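PDB 2C41: Dps family DNA-binding stress response protein from Thermosynechococcus elongatus, which probably binds and oxidises iron, protecting the cell against oxidative stress, and may also bind DNA. Local coordinates for residues 7-18 against 112-123. Residues are numbered along the deposited sequence; the frame is centred on the assembly and turned at random.
Sequences LKEQVLTTLKRE and EMHQDAEIATEA
Arg-17 grips Asp-116 end-on in a two-pronged salt bridge: NH1 bonds OD1 at 2.8 Å and NH2 bonds OD2 at 2.9 Å, with both oxygens near the guanidinium plane. CG of Arg-17 lies anti to its backbone N (chi1 175°), and a bend at chi3 turns the guanidinium onto the carboxylate. Arg-17 NH1 also makes a weak bond to Glu-112 OE2 (3.0 Å), while Glu-112 OE1 is held by Thr-85. OE2 of buried Glu-18 lies 2.5 Å from Asp-116 OD1, close enough that one acid is probably protonated. Replacing Arg-17 by a methionine would probably leave these three carboxylates crowded together without their shared positive charge. A water donates to both Thr-14 OG1 and Asp-116 O, and CG2 of Thr-14 rests against Asp-116 OD2 at 3.4 Å. Apolar packing takes over toward Leu-7: Val-11 CG2 lies over Ala-120 and meets Ala-123 CB at 3.8 Å, Ile-119 CG2 flanks it, and Leu-7 CB abuts Ala-123 CB. The segments run nearly antiparallel (152°), their axes 9.0 Å apart, joining helices 6-35 and 95-122 of the ferritin-like bundle; Tyr-132 of helix 126-149 packs on Glu-18 and Asp-116, and Leu-62 of helix 41-68 on Glu-18.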
loop_
_atom_site.group_PDB
_atom_site.type_symbol
_atom_site.label_atom_id
_atom_site.label_comp_id
_atom_site.label_asym_id
_atom_site.label_seq_id
_atom_site.Cartn_x
_atom_site.Cartn_y
_atom_site.Cartn_z
ATOM N N LEU C 7 -15.148 32.722 -30.200
ATOM C CA LEU C 7 -15.326 31.309 -29.863
ATOM C C LEU C 7 -14.615 30.937 -28.565
ATOM O O LEU C 7 -15.176 30.232 -27.723
ATOM C CB LEU C 7 -14.890 30.408 -31.018
ATOM C CG LEU C 7 -15.925 30.237 -32.131
ATOM C CD1 LEU C 7 -15.319 29.400 -33.228
ATOM C CD2 LEU C 7 -17.179 29.558 -31.574
ATOM N N LYS C 8 -13.401 31.452 -28.384
ATOM C CA LYS C 8 -12.663 31.197 -27.150
ATOM C C LYS C 8 -13.287 31.898 -25.939
ATOM O O LYS C 8 -13.275 31.362 -24.832
ATOM C CB LYS C 8 -11.185 31.531 -27.319
ATOM C CG LYS C 8 -10.478 30.537 -28.242
ATOM C CD LYS C 8 -9.040 30.925 -28.474
ATOM C CE LYS C 8 -8.338 29.848 -29.282
ATOM N NZ LYS C 8 -6.878 30.137 -29.424
ATOM N N GLU C 9 -13.833 33.095 -26.154
ATOM C CA GLU C 9 -14.595 33.771 -25.111
ATOM C C GLU C 9 -15.804 32.921 -24.722
ATOM O O GLU C 9 -16.093 32.713 -23.547
ATOM C CB GLU C 9 -15.011 35.165 -25.585
ATOM C CG GLU C 9 -13.827 36.096 -25.755
ATOM C CD GLU C 9 -14.128 37.321 -26.609
ATOM O OE1 GLU C 9 -15.295 37.531 -27.005
ATOM O OE2 GLU C 9 -13.175 38.077 -26.888
ATOM N N GLN C 10 -16.485 32.398 -25.728
ATOM C CA GLN C 10 -17.626 31.512 -25.507
ATOM C C GLN C 10 -17.234 30.254 -24.737
ATOM O O GLN C 10 -17.971 29.812 -23.861
ATOM C CB GLN C 10 -18.290 31.126 -26.831
ATOM C CG GLN C 10 -19.081 32.270 -27.461
ATOM C CD GLN C 10 -19.709 31.886 -28.788
ATOM O OE1 GLN C 10 -20.369 30.854 -28.902
ATOM N NE2 GLN C 10 -19.514 32.726 -29.797
ATOM N N VAL C 11 -16.076 29.676 -25.060
ATOM C CA VAL C 11 -15.596 28.500 -24.322
ATOM C C VAL C 11 -15.454 28.819 -22.826
ATOM O O VAL C 11 -15.900 28.047 -21.967
ATOM C CB VAL C 11 -14.266 27.953 -24.889
ATOM C CG1 VAL C 11 -13.643 26.951 -23.923
ATOM C CG2 VAL C 11 -14.497 27.294 -26.232
ATOM N N LEU C 12 -14.837 29.956 -22.516
ATOM C CA LEU C 12 -14.667 30.368 -21.125
ATOM C C LEU C 12 -16.011 30.515 -20.417
ATOM O O LEU C 12 -16.164 30.093 -19.265
ATOM C CB LEU C 12 -13.853 31.659 -21.034
ATOM C CG LEU C 12 -12.376 31.483 -21.395
ATOM C CD1 LEU C 12 -11.678 32.845 -21.483
ATOM C CD2 LEU C 12 -11.685 30.575 -20.385
ATOM N N THR C 13 -16.994 31.075 -21.121
ATOM C CA THR C 13 -18.350 31.201 -20.578
ATOM C C THR C 13 -18.913 29.815 -20.224
ATOM O O THR C 13 -19.475 29.639 -19.144
ATOM C CB THR C 13 -19.269 31.970 -21.566
ATOM O OG1 THR C 13 -18.778 33.307 -21.709
ATOM C CG2 THR C 13 -20.712 31.995 -21.085
ATOM N N THR C 14 -18.721 28.833 -21.108
ATOM C CA THR C 14 -19.210 27.475 -20.840
ATOM C C THR C 14 -18.541 26.884 -19.600
ATOM O O THR C 14 -19.205 26.236 -18.795
ATOM C CB THR C 14 -19.044 26.495 -22.027
ATOM O OG1 THR C 14 -17.676 26.062 -22.141
ATOM C CG2 THR C 14 -19.541 27.120 -23.346
ATOM N N LEU C 15 -17.241 27.120 -19.439
ATOM C CA LEU C 15 -16.515 26.530 -18.300
ATOM C C LEU C 15 -17.017 27.089 -16.971
ATOM O O LEU C 15 -17.128 26.362 -15.995
ATOM C CB LEU C 15 -15.000 26.716 -18.426
ATOM C CG LEU C 15 -14.341 25.846 -19.503
ATOM C CD1 LEU C 15 -13.001 26.422 -19.951
ATOM C CD2 LEU C 15 -14.204 24.365 -19.037
ATOM N N LYS C 16 -17.328 28.379 -16.943
ATOM C CA LYS C 16 -17.851 28.989 -15.720
ATOM C C LYS C 16 -19.199 28.376 -15.341
ATOM O O LYS C 16 -19.424 28.022 -14.177
ATOM C CB LYS C 16 -17.961 30.512 -15.867
ATOM C CG LYS C 16 -16.616 31.212 -15.955
ATOM C CD LYS C 16 -16.735 32.628 -15.407
ATOM C CE LYS C 16 -15.957 33.665 -16.199
ATOM N NZ LYS C 16 -14.674 33.249 -16.840
ATOM N N ARG C 17 -20.087 28.245 -16.327
ATOM C CA ARG C 17 -21.394 27.630 -16.106
ATOM C C ARG C 17 -21.245 26.178 -15.646
ATOM O O ARG C 17 -21.890 25.757 -14.682
ATOM C CB ARG C 17 -22.253 27.701 -17.376
ATOM C CG ARG C 17 -23.601 26.962 -17.261
ATOM C CD ARG C 17 -24.553 27.264 -18.445
ATOM N NE ARG C 17 -23.849 27.463 -19.717
ATOM C CZ ARG C 17 -23.253 26.502 -20.429
ATOM N NH1 ARG C 17 -23.256 25.242 -20.008
ATOM N NH2 ARG C 17 -22.645 26.812 -21.572
ATOM N N GLU C 18 -20.391 25.429 -16.345
ATOM C CA GLU C 18 -20.171 24.028 -16.037
ATOM C C GLU C 18 -19.566 23.862 -14.637
ATOM O O GLU C 18 -19.998 22.997 -13.861
ATOM C CB GLU C 18 -19.294 23.385 -17.116
ATOM C CG GLU C 18 -19.985 23.280 -18.492
ATOM C CD GLU C 18 -20.868 22.044 -18.641
ATOM O OE1 GLU C 18 -21.019 21.273 -17.663
ATOM O OE2 GLU C 18 -21.412 21.835 -19.752
ATOM N N GLU C 112 -25.969 20.072 -21.699
ATOM C CA GLU C 112 -25.026 21.188 -21.742
ATOM C C GLU C 112 -23.608 20.765 -22.117
ATOM O O GLU C 112 -22.948 21.457 -22.892
ATOM C CB GLU C 112 -25.022 21.961 -20.426
ATOM C CG GLU C 112 -26.301 22.776 -20.208
ATOM C CD GLU C 112 -26.197 23.769 -19.072
ATOM O OE1 GLU C 112 -27.141 24.573 -18.908
ATOM O OE2 GLU C 112 -25.188 23.759 -18.334
ATOM N N MET C 113 -23.137 19.641 -21.577
ATOM C CA MET C 113 -21.793 19.173 -21.909
ATOM C C MET C 113 -21.651 18.789 -23.380
ATOM O O MET C 113 -20.603 19.023 -23.980
ATOM C CB MET C 113 -21.358 18.030 -20.995
ATOM C CG MET C 113 -20.952 18.512 -19.596
ATOM S SD MET C 113 -20.095 17.212 -18.689
ATOM C CE MET C 113 -19.730 18.099 -17.162
ATOM N N HIS C 114 -22.702 18.222 -23.967
ATOM C CA HIS C 114 -22.672 17.929 -25.404
ATOM C C HIS C 114 -22.617 19.236 -26.206
ATOM O O HIS C 114 -21.833 19.364 -27.148
ATOM C CB HIS C 114 -23.865 17.068 -25.822
ATOM C CG HIS C 114 -23.713 15.616 -25.481
ATOM N ND1 HIS C 114 -23.968 15.115 -24.222
ATOM C CD2 HIS C 114 -23.343 14.556 -26.241
ATOM C CE1 HIS C 114 -23.753 13.808 -24.220
ATOM N NE2 HIS C 114 -23.364 13.446 -25.431
ATOM N N GLN C 115 -23.440 20.202 -25.820
ATOM C CA GLN C 115 -23.442 21.519 -26.472
ATOM C C GLN C 115 -22.089 22.219 -26.315
ATOM O O GLN C 115 -21.544 22.773 -27.282
ATOM C CB GLN C 115 -24.572 22.393 -25.921
ATOM C CG GLN C 115 -25.952 21.880 -26.308
ATOM C CD GLN C 115 -27.104 22.636 -25.669
ATOM O OE1 GLN C 115 -28.199 22.677 -26.235
ATOM N NE2 GLN C 115 -26.885 23.211 -24.483
ATOM N N ASP C 116 -21.548 22.168 -25.103
ATOM C CA ASP C 116 -20.291 22.838 -24.787
ATOM C C ASP C 116 -19.077 22.165 -25.433
ATOM O O ASP C 116 -18.119 22.846 -25.817
ATOM C CB ASP C 116 -20.121 22.949 -23.275
ATOM C CG ASP C 116 -21.181 23.828 -22.632
ATOM O OD1 ASP C 116 -21.369 23.709 -21.408
ATOM O OD2 ASP C 116 -21.826 24.641 -23.338
ATOM N N ALA C 117 -19.127 20.841 -25.576
ATOM C CA ALA C 117 -18.089 20.123 -26.318
ATOM C C ALA C 117 -18.078 20.578 -27.781
ATOM O O ALA C 117 -17.014 20.749 -28.373
ATOM C CB ALA C 117 -18.288 18.609 -26.222
ATOM N N GLU C 118 -19.267 20.786 -28.350
ATOM C CA GLU C 118 -19.371 21.235 -29.736
ATOM C C GLU C 118 -18.779 22.635 -29.894
ATOM O O GLU C 118 -18.065 22.888 -30.863
ATOM C CB GLU C 118 -20.820 21.186 -30.262
ATOM C CG GLU C 118 -20.877 21.198 -31.802
ATOM C CD GLU C 118 -22.283 21.187 -32.392
ATOM O OE1 GLU C 118 -22.407 21.466 -33.612
ATOM O OE2 GLU C 118 -23.262 20.900 -31.666
ATOM N N ILE C 119 -19.074 23.520 -28.939
ATOM C CA ILE C 119 -18.524 24.876 -28.932
ATOM C C ILE C 119 -16.997 24.834 -28.858
ATOM O O ILE C 119 -16.308 25.493 -29.641
ATOM C CB ILE C 119 -19.097 25.730 -27.782
ATOM C CG1 ILE C 119 -20.590 26.010 -28.031
ATOM C CG2 ILE C 119 -18.321 27.055 -27.660
ATOM C CD1 ILE C 119 -21.361 26.453 -26.798
ATOM N N ALA C 120 -16.466 24.033 -27.937
ATOM C CA ALA C 120 -15.007 23.892 -27.809
ATOM C C ALA C 120 -14.380 23.356 -29.102
ATOM O O ALA C 120 -13.334 23.839 -29.552
ATOM C CB ALA C 120 -14.664 22.995 -26.628
ATOM N N THR C 121 -15.028 22.360 -29.698
ATOM C CA THR C 121 -14.550 21.764 -30.944
ATOM C C THR C 121 -14.495 22.823 -32.063
ATOM O O THR C 121 -13.496 22.916 -32.797
ATOM C CB THR C 121 -15.410 20.535 -31.331
ATOM O OG1 THR C 121 -15.172 19.466 -30.397
ATOM C CG2 THR C 121 -15.098 20.046 -32.758
ATOM N N GLU C 122 -15.551 23.627 -32.162
ATOM C CA GLU C 122 -15.602 24.731 -33.134
ATOM C C GLU C 122 -14.493 25.755 -32.901
ATOM O O GLU C 122 -13.962 26.328 -33.854
ATOM C CB GLU C 122 -16.960 25.426 -33.089
ATOM C CG GLU C 122 -18.077 24.590 -33.683
ATOM C CD GLU C 122 -19.420 25.293 -33.656
ATOM O OE1 GLU C 122 -20.424 24.665 -34.060
ATOM O OE2 GLU C 122 -19.483 26.467 -33.230
ATOM N N ALA C 123 -14.154 25.980 -31.632
ATOM C CA ALA C 123 -13.084 26.911 -31.251
ATOM C C ALA C 123 -11.685 26.327 -31.479
ATOM O O ALA C 123 -10.676 27.025 -31.293
ATOM C CB ALA C 123 -13.239 27.329 -29.796
HETATM O O HOH W 1 -16.936 25.111 -24.837
#